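Local coordinates for SusD superfamily protein (PDB 3HDX) that probably binds polysaccharide at the outer membrane of the gut bacterium Bacteroides thetaiotaomicron, as a SusD homolog serving carbohydrate uptake, at residues Q6-L11 with P93-L98; V87-A92 with Y109-V114; V114-A119 with A161-A166. One frame throughout, in Å; residues are numbered along the deposited sequence. Where two conformers were deposited one is given.

Overall arrangement
The three contacts lie side by side in the helical N-terminal part of the chain, going from surface to interior. Contact 1 is a surface contact in which a loop meets a short helix through backbone oxygens, a threonine hydroxyl and a water. Contact 2 is buried and apolar, built on a phenylalanine and aliphatic side chains. Contact 3, also buried, mixes alanine and leucine packing with a two-arginine salt-bridge network. Contacts 2 and 3 share Val114 and helix 104-129, and the Met89 side chain packs against both arginines of contact 3. Trp8 joins contact 1 to contact 2, whereas contacts 1 and 3 do not touch, their nearest atoms being about 8 Å apart.

Contact 1: Q6-L11 with P93-L98; sequences QQWKTL and PRTVEL. With EDO (1,2-ethanediol), chain F.
The loop 6-11 passes the short helix 93-98 with Lys9 and Thr95 nearest in the backbone, their CA atoms 5.6 Å apart. Thr95 does most of the work. Its OG1 donates to Trp8 O at 2.7 Å, coming in from above the carbonyl plane, while the methyl turns the other way along the loop and rests against the next peptides, with CG2 3.5 Å from Thr10 O. The chi1 of -48° makes this division, setting OG1 beside the backbone N and CG2 beside the carbonyl carbon. Leu98, one turn on, lays its CB 3.6 Å from Lys9 O and brings CD1 near Trp8 O. Close by, a water donates to both Lys9 O and Leu98 O, bridging the two backbones beside the hydroxyl bond of Thr95. Trp8 meets Thr95 through its CB, and the indole leads away to Phe88, with ring planes nearly perpendicular; Gln6 CG lies over one indole face, toward its rim. An ethanediol, probably from the crystallisation liquor, accepts an almost straight bond from Trp8 N through O2, 2.9 Å away, and sets C2 against Leu98 CD1. Beyond the contact, Thr10 OG1 bonds Asp13 N and Asp13 OD2 takes the Lys9 N-H. Thr10 is thus the N-cap of helix 11-30, and the contact fastens this helix start to helix 93-98.

Contact 2: V87-A92 with Y109-V114; sequences VFMEKA and YDIAQV
Phe88 meets Val114 through the face of its ring: Val114 CG1 stands 4.2 Å from the ring centroid and 21° off the normal, a CH-pi contact. Ala92 CB, four residues on from Phe88, lies over the opposite face, so the ring is sandwiched between two aliphatic groups, each offset toward the rim. At the far end of the ring, Asp110 CB approaches CZ to 3.5 Å, and Ile111 CD1 lies at the edge on the CD1 side. Phe88 reaches across because its CG is anti to the backbone N (chi1 -173°), which carries the ring out over the facing helix.

Met89, present as selenomethionine, forms the other half of the apolar layer. Its CG touches Val114 CG2 at 3.5 Å, the two side chains sliding past each other in opposite directions, while Ile111 CD1 packs 3.6 Å from Met89 CA. Val114 therefore divides its methyls, CG1 going to the ring face and CG2 lodging between Phe88 and Met89.

In the second shell, Asp110 is held by the hydroxyls of three tyrosines: Tyr181 on OD1, with Tyr102 and Tyr182 on OD2. These bonds satisfy a buried carboxylate and probably steady the CB that meets the ring. Gln113 adds a bond from NE2 to Tyr109 O and is itself bound by Tyr22 and Tyr181.

The two helix segments run nearly antiparallel, at 155° with axes 9.6 Å apart. Helix 11-30 closes over Phe88, Asp110 and Val114 through Ala17, Leu18 and Val21, making this a three-helix packing of helices 11-30, 76-91 and 104-129.

Contact 3: V114-A119 with A161-A166; sequences VRALRA and AELLTA
The guanidinium of Arg115 carries Thr165 CG2 over one face, 3.7 Å above its plane and offset toward the rim, and meets the Glu162 carboxylate at its edge. The carboxylate is turned 43° from that plane. Arg118 also offers its edge, to Glu162 OE1 and a water, with the two flat groups 70° apart. Both arginines grip the same oxygen: Arg115 NH1 reaches Glu162 OE1 at 2.9 Å on the syn side but tilted out of the carboxylate plane, and Arg118 NH2 reaches it at 3.0 Å from above the opposite face of the carboxylate. The water adds a third bond to OE1 and links it to Arg118 NE and Arg115 O. Arg118 NH1 is taken by Ser86, which helps to fix its rotation. Glu162 can fold back to this point because its chain bends at chi2. Replacing Arg115 with an alanine would probably leave Glu162 with Arg118 as its one charged partner in this network and take the guanidinium away from the Thr165 methyl. Beside the charges, the helices close on alanines packed against Leu163: Ala119 CB sits 3.6 Å from Leu163 CG, and Ala116 CB packs on Leu163 CD2 and Ala166 CB. Such alanine contacts let the axes come within 8.7 Å at 157°, a close, nearly antiparallel helix pair consistent with the mainly helical, TPR-like scaffold of the SusD family.

Contact 1: Q6-L11 with P93-L98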
# COMPACT_ATOMS: atom_id res chain seq x y z
N GLN A 6 3.80 -14.89 25.70
CA GLN A 6 5.03 -14.25 25.21
C GLN A 6 5.94 -13.87 26.36
O GLN A 6 5.53 -13.15 27.26
CB GLN A 6 4.70 -12.98 24.43
CG GLN A 6 5.92 -12.16 23.91
CD GLN A 6 6.64 -12.81 22.75
OE1 GLN A 6 6.02 -13.08 21.73
NE2 GLN A 6 7.96 -13.03 22.88
N GLN A 7 7.21 -14.28 26.28
CA GLN A 7 8.23 -13.88 27.24
C GLN A 7 9.29 -13.06 26.53
O GLN A 7 9.23 -12.90 25.32
CB GLN A 7 8.80 -15.07 28.00
CG GLN A 7 7.66 -15.89 28.71
CD GLN A 7 6.80 -15.07 29.72
OE1 GLN A 7 7.18 -13.96 30.11
NE2 GLN A 7 5.66 -15.63 30.15
N TRP A 8 10.20 -12.50 27.31
CA TRP A 8 11.21 -11.53 26.81
C TRP A 8 12.59 -11.80 27.42
O TRP A 8 13.35 -10.90 27.66
CB TRP A 8 10.75 -10.09 27.15
CG TRP A 8 9.34 -9.79 26.62
CD1 TRP A 8 8.16 -9.99 27.26
CD2 TRP A 8 9.01 -9.33 25.31
NE1 TRP A 8 7.11 -9.66 26.46
CE2 TRP A 8 7.61 -9.25 25.25
CE3 TRP A 8 9.76 -8.97 24.20
CZ2 TRP A 8 6.94 -8.81 24.10
CZ3 TRP A 8 9.11 -8.54 23.07
CH2 TRP A 8 7.70 -8.46 23.03
N LYS A 9 12.86 -13.08 27.64
CA LYS A 9 14.08 -13.53 28.31
C LYS A 9 15.26 -13.65 27.36
O LYS A 9 16.41 -13.41 27.74
CB LYS A 9 13.79 -14.90 28.97
CG LYS A 9 14.93 -15.51 29.80
CD LYS A 9 14.59 -16.92 30.27
CE LYS A 9 15.75 -17.55 31.11
NZ LYS A 9 15.86 -17.01 32.55
N THR A 10 14.98 -14.05 26.11
CA THR A 10 16.02 -14.31 25.14
C THR A 10 15.85 -13.59 23.81
O THR A 10 14.77 -13.10 23.47
CB THR A 10 16.06 -15.81 24.78
OG1 THR A 10 14.89 -16.18 24.03
CG2 THR A 10 16.21 -16.74 26.04
N LEU A 11 16.94 -13.63 23.06
CA LEU A 11 16.96 -13.09 21.72
C LEU A 11 15.89 -13.78 20.84
O LEU A 11 15.27 -13.12 19.99
CB LEU A 11 18.37 -13.21 21.14
CG LEU A 11 18.60 -12.90 19.67
CD1 LEU A 11 20.02 -12.44 19.43
CD2 LEU A 11 18.22 -14.10 18.85
N PRO A 93 13.14 -3.88 25.81
CA PRO A 93 14.39 -3.32 26.37
C PRO A 93 15.01 -4.19 27.48
O PRO A 93 16.23 -4.28 27.58
CB PRO A 93 13.94 -1.96 26.89
CG PRO A 93 12.85 -1.57 25.91
CD PRO A 93 12.12 -2.83 25.67
N ARG A 94 14.15 -4.86 28.24
CA ARG A 94 14.61 -5.78 29.31
C ARG A 94 15.51 -6.89 28.77
O ARG A 94 16.42 -7.37 29.48
CB ARG A 94 13.40 -6.43 29.97
CG ARG A 94 13.70 -7.37 31.14
CD ARG A 94 14.59 -6.76 32.21
NE ARG A 94 14.56 -7.64 33.41
CZ ARG A 94 15.47 -7.70 34.38
NH1 ARG A 94 16.60 -6.95 34.35
NH2 ARG A 94 15.24 -8.57 35.40
N THR A 95 15.24 -7.35 27.56
CA THR A 95 15.98 -8.47 26.96
C THR A 95 17.48 -8.19 26.86
O THR A 95 18.31 -9.12 27.00
CB THR A 95 15.37 -8.89 25.60
OG1 THR A 95 13.94 -9.03 25.76
CG2 THR A 95 15.97 -10.22 25.10
N VAL A 96 17.85 -6.93 26.65
CA VAL A 96 19.27 -6.52 26.59
C VAL A 96 19.97 -6.86 27.92
O VAL A 96 21.10 -7.32 27.92
CB VAL A 96 19.45 -5.01 26.24
CG1 VAL A 96 20.94 -4.60 26.26
CG2 VAL A 96 18.85 -4.72 24.86
N GLU A 97 19.27 -6.64 29.03
CA GLU A 97 19.80 -6.95 30.37
C GLU A 97 19.83 -8.43 30.65
O GLU A 97 20.73 -8.92 31.39
CB GLU A 97 18.97 -6.25 31.44
CG GLU A 97 19.04 -4.74 31.36
CD GLU A 97 18.00 -4.03 32.21
OE1 GLU A 97 17.09 -4.65 32.83
OE2 GLU A 97 18.10 -2.79 32.24
N LEU A 98 18.89 -9.17 30.07
CA LEU A 98 18.76 -10.62 30.31
C LEU A 98 19.56 -11.55 29.43
O LEU A 98 19.84 -12.68 29.87
CB LEU A 98 17.31 -11.05 30.24
CG LEU A 98 16.35 -10.34 31.22
CD1 LEU A 98 14.88 -10.86 31.14
CD2 LEU A 98 16.86 -10.46 32.68
C1 EDO F . 10.53 -10.58 31.52
O1 EDO F . 9.65 -9.93 30.58
C2 EDO F . 11.24 -11.72 30.79
O2 EDO F . 10.32 -12.71 30.22
O HOH W 1 18.51 -14.94 28.63

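Contact 2: V87-A92 with Y109-V114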
# COMPACT_ATOMS: atom_id res chain seq x y z
N VAL A 87 3.42 -3.20 23.10
CA VAL A 87 3.94 -4.19 24.06
C VAL A 87 5.43 -4.45 23.80
O VAL A 87 6.25 -4.48 24.75
CB VAL A 87 3.12 -5.52 24.05
CG1 VAL A 87 3.81 -6.59 24.93
CG2 VAL A 87 1.71 -5.27 24.56
N PHE A 88 5.79 -4.63 22.52
CA PHE A 88 7.18 -4.88 22.17
C PHE A 88 8.07 -3.73 22.69
O PHE A 88 9.11 -3.96 23.31
CB PHE A 88 7.34 -5.06 20.65
CG PHE A 88 8.72 -5.48 20.23
CD1 PHE A 88 9.78 -4.59 20.22
CD2 PHE A 88 8.97 -6.82 19.88
CE1 PHE A 88 11.05 -5.02 19.88
CE2 PHE A 88 10.21 -7.23 19.54
CZ PHE A 88 11.25 -6.35 19.56
N MSE A 89 7.65 -2.48 22.47
CA MSE A 89 8.46 -1.34 22.90
C MSE A 89 8.58 -1.25 24.42
O MSE A 89 9.60 -0.75 24.91
CB MSE A 89 7.89 -0.04 22.34
CG MSE A 89 7.93 -0.04 20.80
SE MSE A 89 6.94 1.38 19.99
CE MSE A 89 8.06 2.81 20.41
N GLU A 90 7.55 -1.70 25.14
CA GLU A 90 7.56 -1.69 26.60
C GLU A 90 8.44 -2.79 27.18
O GLU A 90 9.12 -2.55 28.21
CB GLU A 90 6.12 -1.85 27.15
CG GLU A 90 5.25 -0.64 26.84
CD GLU A 90 3.75 -0.89 26.94
OE1 GLU A 90 3.33 -1.99 27.43
OE2 GLU A 90 2.99 0.07 26.56
N LYS A 91 8.42 -3.96 26.54
CA LYS A 91 9.04 -5.17 27.12
C LYS A 91 10.40 -5.59 26.57
O LYS A 91 11.22 -6.13 27.31
CB LYS A 91 8.03 -6.30 27.03
CG LYS A 91 6.74 -6.03 27.80
CD LYS A 91 6.94 -5.92 29.29
CE LYS A 91 5.60 -5.70 30.03
NZ LYS A 91 5.72 -5.93 31.50
N ALA A 92 10.64 -5.35 25.29
CA ALA A 92 11.91 -5.74 24.68
C ALA A 92 13.19 -5.14 25.29
O ALA A 92 14.23 -5.82 25.29
CB ALA A 92 11.87 -5.50 23.14
N TYR A 109 17.29 -1.41 16.48
CA TYR A 109 16.73 -1.82 15.19
C TYR A 109 15.29 -2.34 15.34
O TYR A 109 14.40 -2.00 14.56
CB TYR A 109 17.57 -2.91 14.52
CG TYR A 109 18.90 -2.51 13.88
CD1 TYR A 109 19.21 -1.18 13.56
CD2 TYR A 109 19.79 -3.49 13.48
CE1 TYR A 109 20.38 -0.84 12.94
CE2 TYR A 109 20.99 -3.17 12.82
CZ TYR A 109 21.27 -1.84 12.56
OH TYR A 109 22.43 -1.52 11.90
N ASP A 110 15.09 -3.21 16.33
CA ASP A 110 13.80 -3.86 16.50
C ASP A 110 12.72 -2.85 16.90
O ASP A 110 11.60 -2.88 16.35
CB ASP A 110 13.84 -4.96 17.59
CG ASP A 110 14.75 -6.14 17.25
OD1 ASP A 110 15.37 -6.19 16.16
OD2 ASP A 110 14.80 -7.05 18.13
N ILE A 111 13.07 -1.97 17.82
CA ILE A 111 12.17 -0.90 18.29
C ILE A 111 11.78 0.00 17.10
O ILE A 111 10.61 0.36 16.94
CB ILE A 111 12.83 -0.02 19.41
CG1 ILE A 111 13.04 -0.83 20.72
CG2 ILE A 111 12.01 1.22 19.68
CD1 ILE A 111 11.78 -1.25 21.43
N ALA A 112 12.77 0.38 16.29
CA ALA A 112 12.50 1.26 15.15
C ALA A 112 11.51 0.61 14.16
O ALA A 112 10.61 1.29 13.64
CB ALA A 112 13.80 1.68 14.48
N GLN A 113 11.66 -0.69 13.92
CA GLN A 113 10.75 -1.43 13.04
C GLN A 113 9.34 -1.44 13.58
O GLN A 113 8.40 -1.13 12.83
CB GLN A 113 11.24 -2.83 12.78
CG GLN A 113 12.49 -2.89 11.89
CD GLN A 113 13.11 -4.26 11.90
OE1 GLN A 113 12.69 -5.17 11.17
NE2 GLN A 113 14.16 -4.41 12.73
N VAL A 114 9.17 -1.83 14.87
CA VAL A 114 7.80 -1.91 15.42
C VAL A 114 7.18 -0.51 15.50
O VAL A 114 5.99 -0.34 15.25
CB VAL A 114 7.69 -2.69 16.74
CG1 VAL A 114 8.22 -4.11 16.53
CG2 VAL A 114 8.37 -1.98 17.87

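Contact 3: V114-A119 with A161-A166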
# COMPACT_ATOMS: atom_id res chain seq x y z
N VAL A 114 9.17 -1.83 14.87
CA VAL A 114 7.80 -1.91 15.42
C VAL A 114 7.18 -0.51 15.50
O VAL A 114 5.99 -0.34 15.25
CB VAL A 114 7.69 -2.69 16.74
CG1 VAL A 114 8.22 -4.11 16.53
CG2 VAL A 114 8.37 -1.98 17.87
N ARG A 115 7.99 0.50 15.82
CA ARG A 115 7.51 1.88 15.87
C ARG A 115 6.99 2.28 14.48
O ARG A 115 5.92 2.91 14.37
CB ARG A 115 8.63 2.83 16.31
CG ARG A 115 8.21 4.24 16.49
CD ARG A 115 9.33 5.16 16.81
NE ARG A 115 9.99 4.96 18.07
CZ ARG A 115 9.66 5.47 19.24
NH1 ARG A 115 8.51 6.08 19.43
NH2 ARG A 115 10.47 5.27 20.29
N ALA A 116 7.76 1.96 13.44
CA ALA A 116 7.37 2.29 12.06
C ALA A 116 6.12 1.51 11.62
O ALA A 116 5.26 2.07 10.93
CB ALA A 116 8.56 2.05 11.09
N LEU A 117 6.02 0.24 12.01
CA LEU A 117 4.86 -0.56 11.67
C LEU A 117 3.59 0.00 12.33
O LEU A 117 2.52 0.04 11.72
CB LEU A 117 5.08 -2.04 12.01
CG LEU A 117 6.08 -2.80 11.14
CD1 LEU A 117 6.51 -4.13 11.81
CD2 LEU A 117 5.50 -3.11 9.76
N ARG A 118 3.71 0.41 13.58
CA ARG A 118 2.58 1.04 14.27
C ARG A 118 2.14 2.33 13.54
O ARG A 118 0.94 2.56 13.37
CB ARG A 118 2.92 1.31 15.74
CG ARG A 118 1.85 2.07 16.50
CD ARG A 118 2.13 2.07 18.00
NE ARG A 118 3.31 2.88 18.30
CZ ARG A 118 3.76 3.17 19.52
NH1 ARG A 118 3.19 2.61 20.60
NH2 ARG A 118 4.81 3.96 19.67
N ALA A 119 3.14 3.16 13.17
CA ALA A 119 2.86 4.41 12.47
C ALA A 119 2.21 4.15 11.11
O ALA A 119 1.26 4.86 10.72
CB ALA A 119 4.15 5.26 12.32
N ALA A 161 5.66 11.95 13.43
CA ALA A 161 6.70 12.11 14.46
C ALA A 161 7.31 10.77 14.81
O ALA A 161 8.54 10.65 14.96
CB ALA A 161 6.16 12.84 15.70
N GLU A 162 6.47 9.74 14.88
CA GLU A 162 6.96 8.40 15.15
C GLU A 162 7.87 7.88 14.06
O GLU A 162 8.90 7.26 14.36
CB GLU A 162 5.79 7.41 15.33
CG GLU A 162 4.96 7.67 16.58
CD GLU A 162 5.65 7.19 17.81
OE1 GLU A 162 6.06 6.00 17.88
OE2 GLU A 162 5.78 8.04 18.74
N LEU A 163 7.51 8.15 12.80
CA LEU A 163 8.32 7.70 11.66
C LEU A 163 9.67 8.42 11.64
O LEU A 163 10.73 7.80 11.41
CB LEU A 163 7.58 7.89 10.33
CG LEU A 163 6.48 6.85 10.11
CD1 LEU A 163 5.39 7.39 9.15
CD2 LEU A 163 7.02 5.46 9.66
N LEU A 164 9.65 9.73 11.88
CA LEU A 164 10.93 10.50 11.92
C LEU A 164 11.85 9.99 13.04
O LEU A 164 13.06 9.87 12.86
CB LEU A 164 10.66 12.02 12.01
CG LEU A 164 10.19 12.60 10.69
CD1 LEU A 164 9.58 13.95 10.94
CD2 LEU A 164 11.35 12.71 9.67
N THR A 165 11.26 9.64 14.20
CA THR A 165 12.03 9.03 15.30
C THR A 165 12.58 7.66 14.88
O THR A 165 13.80 7.39 15.04
CB THR A 165 11.19 8.93 16.57
OG1 THR A 165 10.90 10.26 17.02
CG2 THR A 165 11.89 8.18 17.69
N ALA A 166 11.73 6.84 14.25
CA ALA A 166 12.16 5.48 13.80
C ALA A 166 13.33 5.57 12.80
O ALA A 166 14.26 4.77 12.87
CB ALA A 166 11.02 4.70 13.17
O HOH W 2 4.58 4.37 16.20